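Local coordinates for protein DNA polymerase sliding clamp 2 (Thermococcus kodakarensis, PDB 3LX2) that probably serves as a ring-shaped homotrimeric sliding clamp that encircles DNA and tethers the replicative polymerase and other DNA-processing proteins to it, at residues V28-M33 / E66-F71; L99-L104 / F111-I116; F157-E162 / L189-T194; E162-K167 / P184-L189. All blocks are in the same frame, centred on the assembly; numbering follows the deposited sequence.

Contact 1. Residues V28-M33 / E66-F71; sequences VFQVNM and EEAIAF
Strand 28-31 and strand 67-71 run antiparallel, their axes 155° apart in direction and 4.5 Å apart at closest approach. Phe-29 pairs with Ile-69 and Val-31 with Glu-67 as hydrogen-bonded pairs; Val-28 with Ala-70 and Gln-30 with Ala-68 are the non-hydrogen-bonded pairs. Phe-29 N donates to Ile-69 O at 2.6 Å, and Ile-69 N returns a bond to Phe-29 O at 2.9 Å. This is an edge of the long sheet of the PCNA fold, 67-72 being one of its two outermost strands within the chain. On the face carrying Phe-29, Val-31 and Ile-69, CG1 of Ile-69 lies 3.9 Å from both Phe-29 CB and Val-31 CG2, and Phe-3 of strand 3-7 packs on Val-31 and Ile-69. The edge of the Phe-71 ring, led by CZ, points at the face of Phe-29 in a T-shaped stack with planes at 87°. On the other face, Val-28 CG1 reaches Ala-68 CB. The Gln-30 chain bends at chi2 (74°), folding its amide over the Glu-67 to Ala-68 backbone; NE2 donates to Asn-32 OD1 of its own segment at 3.2 Å. Beyond these pairs, Glu-66 OE2 accepts Met-33 N at 2.9 Å on its anti side.

Contact 2. Residues L99-L104 / F111-I116; sequences LEVGLL and FKLPLI
Leu-99 turns CG away from its own backbone N (chi1 168°), while Leu-113 sets CG opposite its carbonyl carbon (chi1 -39°); the two side chains lie side by side and point the same way, with Leu-99 CD2 4.1 Å from Leu-113 CD1. The same CD1 also meets CG2 of Val-101, at 3.8 Å and obliquely, and is thus shared between two residues of the facing strand. Phe-111 comes alongside Val-101 through its CB. Leu-115 lays CG against Leu-99 N, with CD2 near Leu-99 CB. Beneath these apolar groups the backbones are joined by four bonds: Val-101 and Phe-111 exchange a pair of 2.7 Å, Val-101 N to Phe-111 O and Phe-111 N to Val-101 O, both nearly straight at 172°, and Leu-99 and Leu-113 exchange another. On the reverse face Lys-112 CG rests on Glu-100 CB, but Glu-100 OE2 and Lys-112 NZ stay 5.2 Å apart, short of a salt bridge; Glu-100 OE1 makes a long, weak ion pair with Arg-92. Helix 73-80 covers the apolar face, Phe-76 packing on Val-101 and Leu-113. Phe-111 and Lys-112 pair in turn with an antiparallel strand of a neighbouring subunit, whose Ser-173 OG is hydrogen-bonded to Lys-112 O. Such a beta hairpin, its outer strand continuing the sheet across the subunit boundary, is how the PCNA subunits join into their toroidal trimer.

Contact 3. Residues F157-E162 / L189-T194; sequences FMATPE and LEHKMT
Leu-189, the first residue of 189-194 to touch 157-162, directs CD2 at the backbone of the turn, 3.7 Å from Pro-161 O and 3.9 Å from Thr-160 O. Two residues on, His-191 forms the centre of the contact. With CG anti to the backbone N (chi1 -151°), its imidazole extends toward the end of strand 154-159 and presents the CD2-NE2 edge to it. NE2 donates a weak bond to Ala-159 O, 3.1 Å long and bent to 127° at the hydrogen, while CD2 also lies 3.3 Å from Ala-159 O and near Thr-160 C; both partners lie near the ring plane. Pro-161 CG comes to 4.0 Å from His-191 CB, the two side chains crossing at a slant. After His-191 the chain turns back, so that Met-193 O and Thr-194 N lie over one face of the imidazole, toward its rim. Met-193 O is also 3.8 Å from Pro-161 CG. Thr-194 OG1 lies near that same carbon and makes a weak bond to Met-193 O, so the proline ring is flanked by the returning chain. Within 157-162 the turn is closed by a weak bond from Glu-162 N to Thr-160 OG1. Val-132 of strand 132-137 packs on Ala-159, Leu-189 and His-191, placing the contact where the sheet of strands 154-159 and 164-169 meets strand 186-191, one of the long sheet's two outermost strands within the chain.

Contact 4. Residues E162-K167 / P184-L189; sequences EKLTFK and PGLLDL
Here two sheets of the PCNA fold pack together: strand 164-169 lies in one, and strand 186-191 is an edge strand of the long sheet that runs through both halves of the chain. Leucine side chains carry the contact, against one another and against backbone, without polar bonds between the segments. Leu-164 and Leu-186 meet methyl to methyl, Leu-164 CD2 lying 3.7 Å from Leu-186 CD1, their side chains at a slant to each other. Both residues swing CG opposite the backbone N (chi1 -174° for Leu-164 and -168° for Leu-186), which sends the branched ends toward each other from the two sheets. Leu-189 adds a second point of contact three residues further on: its CD2 sits 3.7 Å from Lys-163 N and 3.9 Å from Glu-162 C, so this methyl lies on the Glu-162 to Lys-163 peptide. Leu-164 CB is more distant from the same methyl, at 4.4 Å. In this sliding-clamp fold the contact fills in beside strand 132-137: Val-136 touches both Leu-164 and Leu-186, and Leu-179 of strand 174-179 also packs on Leu-186. Between the two leucines of 184-189 that reach across, Leu-187 and Asp-188 both face Val-135 in a classic beta bulge. The extra residue lets Leu-186 and Leu-189, three positions apart, both direct their side chains toward 162-167, where regular alternation would set them on opposite faces.

From the N terminus, contact 1 closes first: strand 67-72 returns to strand 26-31 after an excursion through strands 35-41, 47-54 and 60-63. Contact 2 follows in series as a short hairpin closure, and the two touch where Ala-70 O probably accepts a hydrogen bond from Ile-116 N, joining the edge strand of the long sheet to the chain that follows strand 108-114. Contacts 3 and 4 lie beyond the chain's centre, about 39 and 38 Å from contact 1 between centres. Contact 4 is nested within the loop that contact 3 closes; they share Glu-162 and Leu-189, and together tie the sheet of strands 154-159 and 164-169 to the far edge of the long sheet.

Contact 1. Residues V28-M33 / E66-F71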
# COMPACT_ATOMS: atom_id res chain seq x y z
N VAL A 28 -4.98 31.90 -0.85
CA VAL A 28 -5.03 33.06 -0.01
C VAL A 28 -5.91 32.87 1.22
O VAL A 28 -7.12 32.72 1.14
CB VAL A 28 -5.58 34.25 -0.82
CG1 VAL A 28 -5.62 35.54 0.05
CG2 VAL A 28 -4.76 34.45 -2.13
N PHE A 29 -5.31 32.95 2.39
CA PHE A 29 -6.07 32.81 3.61
C PHE A 29 -6.34 34.17 4.21
O PHE A 29 -5.44 34.87 4.63
CB PHE A 29 -5.33 31.91 4.59
CG PHE A 29 -5.70 30.44 4.48
CD1 PHE A 29 -6.48 29.97 3.42
CD2 PHE A 29 -5.26 29.53 5.44
CE1 PHE A 29 -6.81 28.63 3.32
CE2 PHE A 29 -5.58 28.18 5.32
CZ PHE A 29 -6.37 27.74 4.25
N GLN A 30 -7.60 34.57 4.24
CA GLN A 30 -7.91 35.75 5.00
C GLN A 30 -8.02 35.40 6.48
O GLN A 30 -8.96 34.75 6.92
CB GLN A 30 -9.16 36.45 4.51
CG GLN A 30 -9.45 37.77 5.26
CD GLN A 30 -8.49 38.89 4.84
OE1 GLN A 30 -8.20 39.06 3.62
NE2 GLN A 30 -7.98 39.65 5.84
N VAL A 31 -7.03 35.86 7.23
CA VAL A 31 -6.99 35.62 8.65
C VAL A 31 -7.60 36.80 9.39
O VAL A 31 -6.97 37.85 9.51
CB VAL A 31 -5.56 35.44 9.13
CG1 VAL A 31 -5.57 34.94 10.52
CG2 VAL A 31 -4.80 34.53 8.22
N ASN A 32 -8.81 36.59 9.93
CA ASN A 32 -9.52 37.61 10.70
C ASN A 32 -9.68 37.31 12.16
O ASN A 32 -9.37 36.20 12.62
CB ASN A 32 -10.91 37.80 10.13
CG ASN A 32 -10.87 38.20 8.74
OD1 ASN A 32 -9.88 38.82 8.31
ND2 ASN A 32 -11.90 37.84 7.97
N MET A 33 -10.21 38.29 12.88
CA MET A 33 -10.39 38.16 14.32
C MET A 33 -11.35 37.04 14.59
O MET A 33 -11.13 36.25 15.47
CB MET A 33 -10.94 39.45 14.91
CG MET A 33 -9.88 40.45 15.29
SD MET A 33 -9.57 40.21 17.04
CE MET A 33 -11.23 40.57 17.69
N GLU A 66 -5.68 41.89 11.37
CA GLU A 66 -6.23 41.05 10.35
C GLU A 66 -5.51 41.25 9.05
O GLU A 66 -5.29 42.38 8.64
CB GLU A 66 -7.69 41.43 10.11
CG GLU A 66 -8.44 41.81 11.38
CD GLU A 66 -9.94 41.76 11.21
OE1 GLU A 66 -10.46 42.52 10.34
OE2 GLU A 66 -10.59 40.98 11.97
N GLU A 67 -5.18 40.15 8.38
CA GLU A 67 -4.53 40.20 7.09
C GLU A 67 -4.68 38.88 6.32
O GLU A 67 -4.92 37.81 6.91
CB GLU A 67 -3.06 40.55 7.24
CG GLU A 67 -2.21 39.51 7.94
CD GLU A 67 -0.73 39.60 7.55
OE1 GLU A 67 0.12 39.68 8.47
OE2 GLU A 67 -0.42 39.58 6.32
N ALA A 68 -4.53 39.01 5.01
CA ALA A 68 -4.44 37.90 4.08
C ALA A 68 -3.03 37.42 3.95
O ALA A 68 -2.12 38.21 3.65
CB ALA A 68 -4.94 38.33 2.73
N ILE A 69 -2.84 36.11 4.12
CA ILE A 69 -1.59 35.45 3.77
C ILE A 69 -1.80 34.50 2.61
O ILE A 69 -2.91 34.00 2.39
CB ILE A 69 -0.97 34.66 4.93
CG1 ILE A 69 -2.04 33.82 5.62
CG2 ILE A 69 -0.25 35.60 5.91
CD1 ILE A 69 -1.50 32.91 6.69
N ALA A 70 -0.73 34.24 1.88
CA ALA A 70 -0.82 33.43 0.70
C ALA A 70 0.43 32.56 0.62
O ALA A 70 1.53 33.00 0.96
CB ALA A 70 -0.93 34.34 -0.56
N PHE A 71 0.27 31.32 0.19
CA PHE A 71 1.42 30.42 0.19
C PHE A 71 1.19 29.25 -0.74
O PHE A 71 0.08 28.99 -1.19
CB PHE A 71 1.73 29.95 1.61
CG PHE A 71 0.52 29.57 2.37
CD1 PHE A 71 0.03 28.28 2.30
CD2 PHE A 71 -0.18 30.51 3.10
CE1 PHE A 71 -1.13 27.93 2.96
CE2 PHE A 71 -1.33 30.18 3.77
CZ PHE A 71 -1.80 28.88 3.71

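Contact 2. Residues L99-L104 / F111-I116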
# COMPACT_ATOMS: atom_id res chain seq x y z
N LEU A 99 5.30 32.05 6.98
CA LEU A 99 4.37 31.37 7.90
C LEU A 99 5.20 30.40 8.73
O LEU A 99 5.95 29.56 8.19
CB LEU A 99 3.30 30.63 7.13
CG LEU A 99 2.36 29.63 7.80
CD1 LEU A 99 1.34 30.31 8.67
CD2 LEU A 99 1.64 28.85 6.69
N GLU A 100 5.11 30.51 10.03
CA GLU A 100 5.70 29.46 10.82
C GLU A 100 4.66 28.33 11.12
O GLU A 100 3.52 28.62 11.58
CB GLU A 100 6.38 30.05 12.07
CG GLU A 100 6.91 29.00 13.02
CD GLU A 100 7.89 29.57 14.04
OE1 GLU A 100 7.68 30.75 14.49
OE2 GLU A 100 8.87 28.84 14.38
N VAL A 101 5.05 27.07 10.85
CA VAL A 101 4.17 25.91 11.01
C VAL A 101 4.77 24.92 11.99
O VAL A 101 5.89 24.42 11.82
CB VAL A 101 3.97 25.14 9.67
CG1 VAL A 101 2.96 23.97 9.81
CG2 VAL A 101 3.58 26.09 8.55
N GLY A 102 4.02 24.60 13.03
CA GLY A 102 4.53 23.68 14.00
C GLY A 102 3.73 22.42 14.09
O GLY A 102 2.52 22.44 13.95
N LEU A 103 4.42 21.31 14.36
CA LEU A 103 3.74 20.01 14.53
C LEU A 103 4.15 19.50 15.90
O LEU A 103 5.32 19.20 16.13
CB LEU A 103 4.15 19.03 13.43
CG LEU A 103 3.75 19.36 11.97
CD1 LEU A 103 4.28 18.26 11.00
CD2 LEU A 103 2.27 19.44 11.80
N LEU A 104 3.21 19.44 16.83
CA LEU A 104 3.60 19.17 18.21
C LEU A 104 3.12 17.80 18.64
O LEU A 104 1.91 17.55 18.71
CB LEU A 104 3.10 20.28 19.17
CG LEU A 104 3.20 21.75 18.68
CD1 LEU A 104 3.02 22.74 19.81
CD2 LEU A 104 4.47 22.09 17.97
N PHE A 111 8.42 24.46 11.02
CA PHE A 111 8.78 24.83 9.68
C PHE A 111 8.54 26.29 9.48
O PHE A 111 7.62 26.88 10.06
CB PHE A 111 7.83 24.15 8.70
CG PHE A 111 8.18 22.77 8.39
CD1 PHE A 111 9.13 22.50 7.42
CD2 PHE A 111 7.59 21.72 9.09
CE1 PHE A 111 9.49 21.18 7.15
CE2 PHE A 111 7.95 20.43 8.83
CZ PHE A 111 8.90 20.17 7.85
N LYS A 112 9.33 26.87 8.59
CA LYS A 112 9.03 28.21 8.08
C LYS A 112 8.88 28.22 6.56
O LYS A 112 9.78 27.76 5.82
CB LYS A 112 10.05 29.22 8.54
CG LYS A 112 9.68 29.75 9.89
CD LYS A 112 10.50 30.97 10.28
CE LYS A 112 11.84 30.52 10.79
NZ LYS A 112 12.40 31.55 11.72
N LEU A 113 7.73 28.73 6.11
CA LEU A 113 7.43 28.73 4.67
C LEU A 113 7.29 30.13 4.13
O LEU A 113 6.64 30.96 4.77
CB LEU A 113 6.14 27.95 4.37
CG LEU A 113 5.82 26.67 5.11
CD1 LEU A 113 4.34 26.34 4.85
CD2 LEU A 113 6.76 25.49 4.76
N PRO A 114 7.86 30.39 2.95
CA PRO A 114 7.88 31.77 2.41
C PRO A 114 6.49 32.14 1.95
O PRO A 114 5.83 31.34 1.31
CB PRO A 114 8.81 31.66 1.22
CG PRO A 114 8.60 30.23 0.71
CD PRO A 114 8.33 29.40 1.96
N LEU A 115 6.05 33.31 2.32
CA LEU A 115 4.75 33.80 1.92
C LEU A 115 4.86 34.41 0.55
O LEU A 115 5.96 34.76 0.12
CB LEU A 115 4.30 34.87 2.89
CG LEU A 115 4.01 34.27 4.27
CD1 LEU A 115 3.79 35.36 5.28
CD2 LEU A 115 2.80 33.34 4.13
N ILE A 116 3.73 34.54 -0.13
CA ILE A 116 3.74 35.19 -1.43
C ILE A 116 2.69 36.27 -1.57
O ILE A 116 1.86 36.45 -0.67
CB ILE A 116 3.70 34.19 -2.63
CG1 ILE A 116 2.32 33.57 -2.77
CG2 ILE A 116 4.87 33.16 -2.54
CD1 ILE A 116 2.30 32.32 -3.59

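Contact 3. Residues F157-E162 / L189-T194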
# COMPACT_ATOMS: atom_id res chain seq x y z
N PHE A 157 -26.63 14.22 -12.21
CA PHE A 157 -27.32 14.38 -10.93
C PHE A 157 -28.76 14.59 -11.34
O PHE A 157 -29.05 15.52 -12.09
CB PHE A 157 -26.78 15.61 -10.18
CG PHE A 157 -25.58 15.33 -9.31
CD1 PHE A 157 -25.59 15.66 -7.95
CD2 PHE A 157 -24.45 14.73 -9.84
CE1 PHE A 157 -24.52 15.39 -7.12
CE2 PHE A 157 -23.35 14.44 -9.02
CZ PHE A 157 -23.37 14.77 -7.66
N MET A 158 -29.65 13.75 -10.83
CA MET A 158 -31.09 13.90 -11.09
C MET A 158 -31.94 13.66 -9.85
O MET A 158 -31.63 12.80 -9.01
CB MET A 158 -31.59 12.90 -12.15
CG MET A 158 -30.71 12.70 -13.40
SD MET A 158 -31.41 11.35 -14.41
CE MET A 158 -33.11 11.94 -14.61
N ALA A 159 -33.04 14.40 -9.76
CA ALA A 159 -34.01 14.17 -8.71
C ALA A 159 -35.48 14.31 -9.12
O ALA A 159 -35.87 15.14 -9.95
CB ALA A 159 -33.70 15.05 -7.49
N THR A 160 -36.29 13.43 -8.54
CA THR A 160 -37.71 13.68 -8.30
C THR A 160 -37.77 13.90 -6.77
O THR A 160 -36.70 13.94 -6.12
CB THR A 160 -38.54 12.46 -8.71
OG1 THR A 160 -38.36 11.41 -7.73
CG2 THR A 160 -38.11 11.98 -10.11
N PRO A 161 -39.00 14.05 -6.18
CA PRO A 161 -39.12 14.25 -4.74
C PRO A 161 -38.90 12.99 -3.87
O PRO A 161 -38.68 13.13 -2.67
CB PRO A 161 -40.56 14.76 -4.58
CG PRO A 161 -40.90 15.34 -5.91
CD PRO A 161 -40.26 14.37 -6.85
N GLU A 162 -38.97 11.81 -4.49
CA GLU A 162 -38.72 10.54 -3.78
C GLU A 162 -37.40 9.94 -4.21
O GLU A 162 -36.97 8.92 -3.64
CB GLU A 162 -39.79 9.47 -4.09
CG GLU A 162 -41.25 9.76 -3.66
CD GLU A 162 -42.01 10.65 -4.65
OE1 GLU A 162 -41.53 10.87 -5.80
OE2 GLU A 162 -43.09 11.15 -4.24
N LEU A 189 -34.19 14.88 1.52
CA LEU A 189 -34.37 15.18 0.12
C LEU A 189 -35.54 16.10 -0.16
O LEU A 189 -36.70 15.76 0.07
CB LEU A 189 -34.48 13.89 -0.69
CG LEU A 189 -34.83 14.09 -2.16
CD1 LEU A 189 -33.73 14.90 -2.87
CD2 LEU A 189 -35.02 12.73 -2.77
N GLU A 190 -35.24 17.26 -0.69
CA GLU A 190 -36.24 18.26 -0.88
C GLU A 190 -36.16 18.71 -2.33
O GLU A 190 -35.08 19.06 -2.81
CB GLU A 190 -36.02 19.41 0.11
CG GLU A 190 -37.28 20.06 0.64
CD GLU A 190 -38.26 19.06 1.29
OE1 GLU A 190 -37.91 18.44 2.32
OE2 GLU A 190 -39.39 18.91 0.77
N HIS A 191 -37.28 18.61 -3.04
CA HIS A 191 -37.42 19.09 -4.41
C HIS A 191 -38.42 20.23 -4.41
O HIS A 191 -39.55 20.07 -3.93
CB HIS A 191 -37.97 17.99 -5.32
CG HIS A 191 -37.53 18.11 -6.75
ND1 HIS A 191 -37.53 19.31 -7.44
CD2 HIS A 191 -37.07 17.18 -7.63
CE1 HIS A 191 -37.08 19.11 -8.67
NE2 HIS A 191 -36.81 17.83 -8.81
N LYS A 192 -37.99 21.39 -4.92
CA LYS A 192 -38.89 22.52 -5.20
C LYS A 192 -39.36 22.46 -6.65
O LYS A 192 -39.18 23.42 -7.41
CB LYS A 192 -38.23 23.87 -4.89
CG LYS A 192 -38.91 24.68 -3.80
CD LYS A 192 -38.26 26.05 -3.66
CE LYS A 192 -36.92 25.94 -2.96
NZ LYS A 192 -36.12 27.19 -3.16
N MET A 193 -39.94 21.32 -7.01
CA MET A 193 -40.52 21.04 -8.32
C MET A 193 -40.52 19.52 -8.51
O MET A 193 -40.77 18.78 -7.55
CB MET A 193 -39.77 21.73 -9.47
CG MET A 193 -40.55 21.83 -10.78
SD MET A 193 -39.41 22.23 -12.14
CE MET A 193 -40.38 21.80 -13.61
N THR A 194 -40.20 19.07 -9.72
CA THR A 194 -40.43 17.68 -10.10
C THR A 194 -39.48 17.09 -11.17
O THR A 194 -39.26 15.88 -11.19
CB THR A 194 -41.95 17.46 -10.40
OG1 THR A 194 -42.52 16.62 -9.38
CG2 THR A 194 -42.22 16.86 -11.82

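Contact 4. Residues E162-K167 / P184-L189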
# COMPACT_ATOMS: atom_id res chain seq x y z
N GLU A 162 -38.97 11.81 -4.49
CA GLU A 162 -38.72 10.54 -3.78
C GLU A 162 -37.40 9.94 -4.21
O GLU A 162 -36.97 8.92 -3.64
CB GLU A 162 -39.79 9.47 -4.09
CG GLU A 162 -41.25 9.76 -3.66
CD GLU A 162 -42.01 10.65 -4.65
OE1 GLU A 162 -41.53 10.87 -5.80
OE2 GLU A 162 -43.09 11.15 -4.24
N LYS A 163 -36.76 10.55 -5.21
CA LYS A 163 -35.72 9.88 -5.96
C LYS A 163 -34.47 10.72 -6.24
O LYS A 163 -34.53 11.76 -6.96
CB LYS A 163 -36.29 9.30 -7.26
CG LYS A 163 -35.79 7.88 -7.60
CD LYS A 163 -36.59 7.25 -8.78
CE LYS A 163 -37.05 5.80 -8.48
NZ LYS A 163 -38.15 5.34 -9.40
N LEU A 164 -33.34 10.25 -5.69
CA LEU A 164 -32.03 10.82 -5.99
C LEU A 164 -31.21 9.81 -6.76
O LEU A 164 -30.86 8.74 -6.24
CB LEU A 164 -31.29 11.26 -4.70
CG LEU A 164 -29.95 12.00 -4.94
CD1 LEU A 164 -30.15 13.39 -5.43
CD2 LEU A 164 -29.10 12.03 -3.68
N THR A 165 -30.90 10.15 -7.99
CA THR A 165 -30.28 9.22 -8.92
C THR A 165 -29.01 9.82 -9.52
O THR A 165 -29.08 10.95 -10.01
CB THR A 165 -31.25 8.93 -10.11
OG1 THR A 165 -32.57 8.55 -9.65
CG2 THR A 165 -30.66 7.84 -11.03
N PHE A 166 -27.90 9.08 -9.51
CA PHE A 166 -26.65 9.46 -10.19
C PHE A 166 -26.26 8.55 -11.37
O PHE A 166 -25.93 7.38 -11.17
CB PHE A 166 -25.52 9.38 -9.19
CG PHE A 166 -25.80 10.05 -7.92
CD1 PHE A 166 -25.64 11.43 -7.80
CD2 PHE A 166 -26.24 9.32 -6.82
CE1 PHE A 166 -25.91 12.07 -6.60
CE2 PHE A 166 -26.50 9.95 -5.63
CZ PHE A 166 -26.33 11.33 -5.52
N LYS A 167 -26.27 9.08 -12.59
CA LYS A 167 -26.06 8.23 -13.76
C LYS A 167 -25.09 8.79 -14.75
O LYS A 167 -24.90 9.99 -14.87
CB LYS A 167 -27.36 7.87 -14.49
CG LYS A 167 -27.93 8.91 -15.47
CD LYS A 167 -29.42 8.55 -15.82
CE LYS A 167 -29.83 8.88 -17.31
NZ LYS A 167 -31.33 9.17 -17.49
N PRO A 184 -29.71 4.22 3.82
CA PRO A 184 -28.94 4.95 4.87
C PRO A 184 -28.23 6.22 4.32
O PRO A 184 -28.34 7.32 4.89
CB PRO A 184 -27.90 3.92 5.37
CG PRO A 184 -28.24 2.60 4.67
CD PRO A 184 -29.29 2.81 3.65
N GLY A 185 -27.55 6.07 3.19
CA GLY A 185 -26.84 7.16 2.52
C GLY A 185 -27.64 8.42 2.23
O GLY A 185 -27.05 9.49 2.01
N LEU A 186 -28.97 8.33 2.18
CA LEU A 186 -29.77 9.54 1.98
C LEU A 186 -30.35 9.97 3.33
O LEU A 186 -30.99 9.18 4.02
CB LEU A 186 -30.87 9.29 0.96
CG LEU A 186 -31.64 10.49 0.40
CD1 LEU A 186 -30.79 11.45 -0.41
CD2 LEU A 186 -32.81 10.03 -0.46
N LEU A 187 -30.07 11.19 3.76
CA LEU A 187 -30.66 11.59 5.05
C LEU A 187 -31.87 12.49 4.82
O LEU A 187 -32.76 12.55 5.67
CB LEU A 187 -29.66 12.27 5.96
CG LEU A 187 -28.40 11.56 6.43
CD1 LEU A 187 -27.65 12.50 7.38
CD2 LEU A 187 -28.71 10.26 7.15
N ASP A 188 -31.92 13.15 3.67
CA ASP A 188 -32.90 14.19 3.46
C ASP A 188 -32.98 14.57 1.99
O ASP A 188 -31.97 14.60 1.30
CB ASP A 188 -32.53 15.43 4.30
CG ASP A 188 -33.47 16.60 4.07
OD1 ASP A 188 -34.70 16.39 4.04
OD2 ASP A 188 -32.98 17.74 3.90
N LEU A 189 -34.19 14.88 1.52
CA LEU A 189 -34.37 15.18 0.12
C LEU A 189 -35.54 16.10 -0.16
O LEU A 189 -36.70 15.76 0.07
CB LEU A 189 -34.48 13.89 -0.69
CG LEU A 189 -34.83 14.09 -2.16
CD1 LEU A 189 -33.73 14.90 -2.87
CD2 LEU A 189 -35.02 12.73 -2.77